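Local coordinates for protein phosphoribosyl-aminoimidazole carboxylase (Aspergillus clavatus, PDB 3K5I) that catalyses the ATP-dependent carboxylation of 5-aminoimidazole ribonucleotide to its N5-carboxyamino form, a step of purine biosynthesis, at residues Q347-A352 with I360-K365; F276-E279 with I283-C286. All blocks are in the same frame, centred on the assembly; numbering follows the deposited sequence.

Contact 1 of 2, residues Q347-A352 with I360-K365. With AIR (5-aminoimidazole ribonucleotide), chain I.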
loop_
_atom_site.group_PDB
_atom_site.type_symbol
_atom_site.label_atom_id
_atom_site.label_comp_id
_atom_site.label_asym_id
_atom_site.label_seq_id
_atom_site.Cartn_x
_atom_site.Cartn_y
_atom_site.Cartn_z
ATOM N N GLN A 347 -12.481 15.751 -8.114
ATOM C CA GLN A 347 -13.633 15.971 -7.291
ATOM C C GLN A 347 -14.087 14.645 -6.657
ATOM O O GLN A 347 -14.470 14.582 -5.490
ATOM C CB GLN A 347 -14.827 16.236 -8.203
ATOM C CG GLN A 347 -14.720 17.346 -9.202
ATOM C CD GLN A 347 -16.125 17.712 -9.606
ATOM O OE1 GLN A 347 -16.333 18.372 -10.627
ATOM N NE2 GLN A 347 -17.101 17.305 -8.766
ATOM N N ALA A 348 -14.055 13.562 -7.419
ATOM C CA ALA A 348 -14.416 12.254 -6.867
ATOM C C ALA A 348 -13.448 11.804 -5.770
ATOM O O ALA A 348 -13.892 11.269 -4.768
ATOM C CB ALA A 348 -14.251 11.194 -7.924
ATOM N N ALA A 349 -12.146 11.945 -6.003
ATOM C CA ALA A 349 -11.151 11.525 -4.992
ATOM C C ALA A 349 -11.336 12.322 -3.717
ATOM O O ALA A 349 -11.163 11.854 -2.575
ATOM C CB ALA A 349 -9.763 11.779 -5.473
ATOM N N GLU A 350 -11.692 13.565 -3.969
ATOM C CA GLU A 350 -11.909 14.482 -2.872
ATOM C C GLU A 350 -13.067 14.047 -2.014
ATOM O O GLU A 350 -12.965 14.081 -0.803
ATOM C CB GLU A 350 -12.223 15.781 -3.546
ATOM C CG GLU A 350 -12.082 16.879 -2.583
ATOM C CD GLU A 350 -12.587 18.124 -3.254
ATOM O OE1 GLU A 350 -11.952 19.070 -2.759
ATOM O OE2 GLU A 350 -13.488 18.143 -4.164
ATOM N N CYS A 351 -14.155 13.606 -2.643
ATOM C CA CYS A 351 -15.296 13.124 -1.915
ATOM C C CYS A 351 -14.907 11.848 -1.156
ATOM O O CYS A 351 -15.329 11.637 0.012
ATOM C CB CYS A 351 -16.326 12.758 -2.963
ATOM S SG CYS A 351 -17.708 11.905 -2.127
ATOM N N ALA A 352 -14.072 11.028 -1.819
ATOM C CA ALA A 352 -13.623 9.761 -1.220
ATOM C C ALA A 352 -12.871 10.016 0.089
ATOM O O ALA A 352 -12.851 9.152 0.975
ATOM C CB ALA A 352 -12.725 8.992 -2.216
ATOM N N ILE A 360 -8.024 5.334 -1.163
ATOM C CA ILE A 360 -7.915 6.038 -2.431
ATOM C C ILE A 360 -6.648 5.751 -3.226
ATOM O O ILE A 360 -5.588 5.807 -2.666
ATOM C CB ILE A 360 -7.984 7.562 -2.204
ATOM C CG1 ILE A 360 -9.300 7.957 -1.470
ATOM C CG2 ILE A 360 -7.673 8.267 -3.514
ATOM C CD1 ILE A 360 -9.426 9.127 -0.486
ATOM N N HIS A 361 -6.773 5.469 -4.523
ATOM C CA HIS A 361 -5.639 5.197 -5.365
ATOM C C HIS A 361 -5.796 6.027 -6.591
ATOM O O HIS A 361 -6.646 5.688 -7.430
ATOM C CB HIS A 361 -5.704 3.728 -5.857
ATOM C CG HIS A 361 -5.579 2.725 -4.754
ATOM N ND1 HIS A 361 -4.460 1.932 -4.615
ATOM C CD2 HIS A 361 -6.425 2.387 -3.744
ATOM C CE1 HIS A 361 -4.611 1.167 -3.544
ATOM N NE2 HIS A 361 -5.787 1.427 -2.997
ATOM N N LEU A 362 -4.943 7.032 -6.738
ATOM C CA LEU A 362 -4.940 7.856 -7.958
ATOM C C LEU A 362 -3.720 7.312 -8.716
ATOM O O LEU A 362 -2.656 7.032 -8.143
ATOM C CB LEU A 362 -4.644 9.337 -7.645
ATOM C CG LEU A 362 -5.838 9.923 -6.893
ATOM C CD1 LEU A 362 -5.566 11.273 -6.212
ATOM C CD2 LEU A 362 -6.980 10.025 -7.918
ATOM N N TYR A 363 -3.890 7.212 -10.033
ATOM C CA TYR A 363 -2.885 6.719 -10.969
ATOM C C TYR A 363 -1.740 7.628 -11.453
ATOM O O TYR A 363 -0.837 7.097 -12.124
ATOM C CB TYR A 363 -3.568 6.174 -12.227
ATOM C CG TYR A 363 -4.478 4.997 -11.831
ATOM C CD1 TYR A 363 -5.478 4.539 -12.682
ATOM C CD2 TYR A 363 -4.348 4.358 -10.590
ATOM C CE1 TYR A 363 -6.355 3.531 -12.250
ATOM C CE2 TYR A 363 -5.222 3.299 -10.169
ATOM C CZ TYR A 363 -6.215 2.882 -11.016
ATOM O OH TYR A 363 -7.098 1.827 -10.692
ATOM N N SER A 364 -1.716 8.916 -11.078
ATOM C CA SER A 364 -0.658 9.833 -11.542
ATOM C C SER A 364 -0.702 9.791 -13.104
ATOM O O SER A 364 0.358 9.865 -13.742
ATOM C CB SER A 364 0.759 9.484 -11.002
ATOM O OG SER A 364 1.564 10.665 -10.767
ATOM N N LYS A 365 -1.878 9.681 -13.744
ATOM C CA LYS A 365 -1.986 9.593 -15.242
ATOM C C LYS A 365 -1.980 10.814 -16.184
ATOM O O LYS A 365 -1.979 10.726 -17.433
ATOM C CB LYS A 365 -3.043 8.548 -15.676
ATOM C CG LYS A 365 -2.558 7.087 -15.595
ATOM C CD LYS A 365 -3.705 6.079 -15.689
ATOM C CE LYS A 365 -4.409 6.197 -17.057
ATOM N NZ LYS A 365 -5.321 5.004 -17.054
HETATM N N1 AIR I . -4.268 -1.673 -18.790
HETATM C C2 AIR I . -3.695 -2.651 -19.550
HETATM N N3 AIR I . -4.541 -3.362 -20.293
HETATM C C4 AIR I . -5.766 -2.823 -19.948
HETATM C C5 AIR I . -5.628 -1.780 -19.035
HETATM N N6 AIR I . -6.560 -0.964 -18.449
HETATM C "C1'" AIR I . -3.718 -0.615 -17.911
HETATM C "C2'" AIR I . -2.178 -0.655 -17.779
HETATM C "C3'" AIR I . -1.912 -0.001 -19.145
HETATM C "C4'" AIR I . -2.835 1.213 -19.008
HETATM O "O4'" AIR I . -4.060 0.578 -18.592
HETATM O "O2'" AIR I . -1.541 -0.048 -16.636
HETATM O "O3'" AIR I . -0.526 0.216 -19.302
HETATM C "C5'" AIR I . -2.858 2.662 -19.456
HETATM O "O5'" AIR I . -4.127 3.068 -20.043
HETATM P P AIR I . -4.247 4.565 -20.640
HETATM O O6 AIR I . -5.415 5.392 -19.874
HETATM O O7 AIR I . -4.535 4.317 -22.080
HETATM O O8 AIR I . -2.917 5.244 -20.401
#
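Three acceptors grip K365 NZ: the phosphate oxygen O6 of AIR at 2.8 Å, K373 O and Q34 OE1. The lysine chain runs out extended except for one bend at CG-CD (chi3 63°), and AIR O6 lies abreast of its CE-NZ bond, so the hydrogen bond is steeply angled at NZ. Upstream, where strand 358-362 runs nearly antiparallel to helix 344-352 (159° between the segment axes), aliphatic carbons of the strand pack against the helix, including its backbone. I360 reaches across with its CG1 branch, set beside the backbone N and anti to the carbonyl carbon (chi1 -57°). That places I360 CG1 3.7 Å from A352 CB, while I360 CD1 comes to 3.6 Å from A352 C. The same I360 CD1 is 3.8 Å from A349 O. One turn back along the helix, A349 CB meets L362 CD2 at 4.1 Å. Two alanines thus let the branched side chains come up against the helix surface itself, with I377 of strand 373-380 touching both I360 and A352. Chemically, no hydrogen bond crosses between helix and strand, which meet by van der Waals packing, whereas the loop beyond the strand carries a probably cationic amine to the substrate's phosphate.

Contact 2 of 2, residues F276-E279 with I283-C286. With ADP (adenosine-5'-diphosphate), chain G.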
loop_
_atom_site.group_PDB
_atom_site.type_symbol
_atom_site.label_atom_id
_atom_site.label_comp_id
_atom_site.label_asym_id
_atom_site.label_seq_id
_atom_site.Cartn_x
_atom_site.Cartn_y
_atom_site.Cartn_z
ATOM N N PHE A 276 -20.122 -13.972 -17.916
ATOM C CA PHE A 276 -21.407 -13.325 -17.765
ATOM C C PHE A 276 -22.283 -14.364 -17.092
ATOM O O PHE A 276 -22.047 -15.556 -17.280
ATOM C CB PHE A 276 -22.067 -13.051 -19.111
ATOM C CG PHE A 276 -21.282 -12.251 -20.104
ATOM C CD1 PHE A 276 -20.878 -12.849 -21.282
ATOM C CD2 PHE A 276 -21.024 -10.917 -19.935
ATOM C CE1 PHE A 276 -20.212 -12.133 -22.250
ATOM C CE2 PHE A 276 -20.320 -10.182 -20.916
ATOM C CZ PHE A 276 -19.935 -10.792 -22.094
ATOM N N LEU A 277 -23.293 -13.908 -16.352
ATOM C CA LEU A 277 -24.191 -14.829 -15.680
ATOM C C LEU A 277 -25.468 -14.735 -16.451
ATOM O O LEU A 277 -26.020 -13.642 -16.642
ATOM C CB LEU A 277 -24.457 -14.504 -14.215
ATOM C CG LEU A 277 -25.174 -15.640 -13.440
ATOM C CD1 LEU A 277 -24.706 -17.084 -13.371
ATOM C CD2 LEU A 277 -25.400 -15.172 -12.027
ATOM N N LEU A 278 -25.894 -15.906 -16.908
ATOM C CA LEU A 278 -27.126 -15.968 -17.686
ATOM C C LEU A 278 -28.392 -16.021 -16.848
ATOM O O LEU A 278 -28.371 -16.484 -15.686
ATOM C CB LEU A 278 -27.032 -16.994 -18.807
ATOM C CG LEU A 278 -25.848 -16.420 -19.572
ATOM C CD1 LEU A 278 -25.496 -17.321 -20.772
ATOM C CD2 LEU A 278 -26.242 -14.951 -19.900
ATOM N N GLU A 279 -29.466 -15.486 -17.425
ATOM C CA GLU A 279 -30.754 -15.435 -16.762
ATOM C C GLU A 279 -31.137 -16.848 -16.435
ATOM O O GLU A 279 -31.971 -17.079 -15.549
ATOM C CB GLU A 279 -31.840 -14.726 -17.579
ATOM C CG GLU A 279 -32.736 -13.787 -16.786
ATOM C CD GLU A 279 -32.279 -12.334 -16.849
ATOM O OE1 GLU A 279 -32.284 -11.629 -15.801
ATOM O OE2 GLU A 279 -31.940 -11.865 -17.968
ATOM N N ILE A 283 -23.197 -20.289 -17.330
ATOM C CA ILE A 283 -22.109 -19.353 -17.510
ATOM C C ILE A 283 -21.383 -19.275 -18.824
ATOM O O ILE A 283 -21.149 -20.248 -19.555
ATOM C CB ILE A 283 -21.147 -19.280 -16.299
ATOM C CG1 ILE A 283 -21.971 -19.113 -15.025
ATOM C CG2 ILE A 283 -20.266 -18.051 -16.366
ATOM C CD1 ILE A 283 -21.165 -19.318 -13.709
ATOM N N MET A 284 -21.020 -18.031 -19.081
ATOM C CA MET A 284 -20.319 -17.707 -20.300
ATOM C C MET A 284 -19.061 -16.915 -19.969
ATOM O O MET A 284 -18.944 -16.125 -19.022
ATOM C CB MET A 284 -21.258 -16.904 -21.179
ATOM C CG MET A 284 -20.900 -16.893 -22.623
ATOM S SD MET A 284 -22.440 -17.257 -23.539
ATOM C CE MET A 284 -22.647 -15.784 -24.409
ATOM N N LEU A 285 -18.073 -17.187 -20.796
ATOM C CA LEU A 285 -16.834 -16.481 -20.606
ATOM C C LEU A 285 -17.056 -15.208 -21.431
ATOM O O LEU A 285 -17.804 -15.240 -22.419
ATOM C CB LEU A 285 -15.688 -17.340 -21.150
ATOM C CG LEU A 285 -14.394 -16.535 -21.068
ATOM C CD1 LEU A 285 -13.218 -17.281 -20.411
ATOM C CD2 LEU A 285 -14.125 -16.159 -22.496
ATOM N N CYS A 286 -16.522 -14.078 -20.972
ATOM C CA CYS A 286 -16.661 -12.808 -21.685
ATOM C C CYS A 286 -15.288 -12.558 -22.316
ATOM O O CYS A 286 -15.189 -12.183 -23.462
ATOM C CB CYS A 286 -16.985 -11.622 -20.772
ATOM S SG CYS A 286 -16.892 -10.109 -21.791
HETATM P PB ADP G . -12.692 -4.673 -23.204
HETATM O O1B ADP G . -12.428 -3.316 -23.734
HETATM O O2B ADP G . -11.385 -5.297 -23.642
HETATM O O3B ADP G . -12.812 -5.272 -21.766
HETATM P PA ADP G . -15.070 -6.486 -23.407
HETATM O O1A ADP G . -14.766 -7.127 -22.126
HETATM O O2A ADP G . -15.391 -7.550 -24.427
HETATM O O3A ADP G . -13.933 -5.448 -23.868
HETATM O "O5'" ADP G . -16.431 -5.702 -23.066
HETATM C "C5'" ADP G . -16.566 -4.885 -21.897
HETATM C "C4'" ADP G . -17.958 -5.034 -21.337
HETATM O "O4'" ADP G . -18.931 -4.687 -22.356
HETATM C "C3'" ADP G . -18.447 -6.416 -20.941
HETATM O "O3'" ADP G . -18.166 -6.511 -19.535
HETATM C "C2'" ADP G . -19.975 -6.363 -21.051
HETATM O "O2'" ADP G . -20.544 -5.357 -20.161
HETATM C "C1'" ADP G . -19.995 -5.582 -22.347
HETATM N N9 ADP G . -20.079 -6.564 -23.417
HETATM C C8 ADP G . -19.000 -7.111 -24.054
HETATM N N7 ADP G . -19.383 -8.107 -24.887
HETATM C C5 ADP G . -20.759 -8.082 -24.780
HETATM C C6 ADP G . -21.743 -8.820 -25.521
HETATM N N6 ADP G . -21.725 -9.708 -26.341
HETATM N N1 ADP G . -23.040 -8.569 -25.177
HETATM C C2 ADP G . -23.430 -7.604 -24.262
HETATM N N3 ADP G . -22.532 -6.859 -23.675
HETATM C C4 ADP G . -21.234 -7.117 -23.915
#
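F276 and M284 face each other as a hydrogen-bonded antiparallel pair, next to the non-hydrogen-bonded pair L277-I283, with the strand axes at 154°. M284 N donates to F276 O over 3.2 Å, nearly straight at 167° and in the carbonyl plane; the return bond from F276 N to M284 O is less securely placed. From chi1 -56°, which puts CG beside the backbone N, the F276 ring extends along the neighbouring strand toward C286. There C286 CB lies over one face, 3.6 Å from the F276 ring centroid and displaced toward the rim, a CH-pi contact. C286 SG, anti to its own backbone N, approaches the same ring obliquely, 4.0 Å from the F276 centroid, in a sulfur-aromatic contact. M284 CB sits at the ring's edge, near its plane, 4.1 Å from F276 CD1. On M284 itself the chain is bent twice, at chi2 and chi3, and its SD packs 4.1 Å from L278 CD1. The other side of the hairpin carries L277 and I283, where L277 CD1 meets I283 CG1 at 3.8 Å, and I250 of helix 248-263 touches both. F206 lies with its ring nearly parallel to that of F276. ADP borders the end of the paired segments away from the hairpin turn: its ribose C2' is in the plane of the F276 ring, 3.8 Å from F276 CE2, and its alpha-phosphate oxygen O1A is 3.7 Å from C286 SG. Nearby, C286 is hydrogen-bonded, backbone to backbone, to E274, which binds magnesium together with E287, the residue following C286. This beta hairpin of strands 269-278 and 283-289, lining the nucleotide and bearing the magnesium-binding glutamates, is characteristic of the ATP-grasp active site.

Overall arrangement
Both contacts are buried and reach the same antiparallel sheet, at the two strands that are outermost within this chain: contact 1 involves strand 358-362, contact 2 strand 283-289. Their centres lie 32 Å apart and they do not touch. Contact 2 pairs two strands of a hairpin in the ATP-grasp range through backbone hydrogen bonds, and adds aromatic and sulfur packing beside ADP. Contact 1, in the C-terminal range, sets a helix on a strand without any hydrogen bond between them; its polar link to AIR comes from the loop after the strand. The second subunit meets contact 1, where L362 bonds to it through its backbone, whereas no other protein chain reaches contact 2.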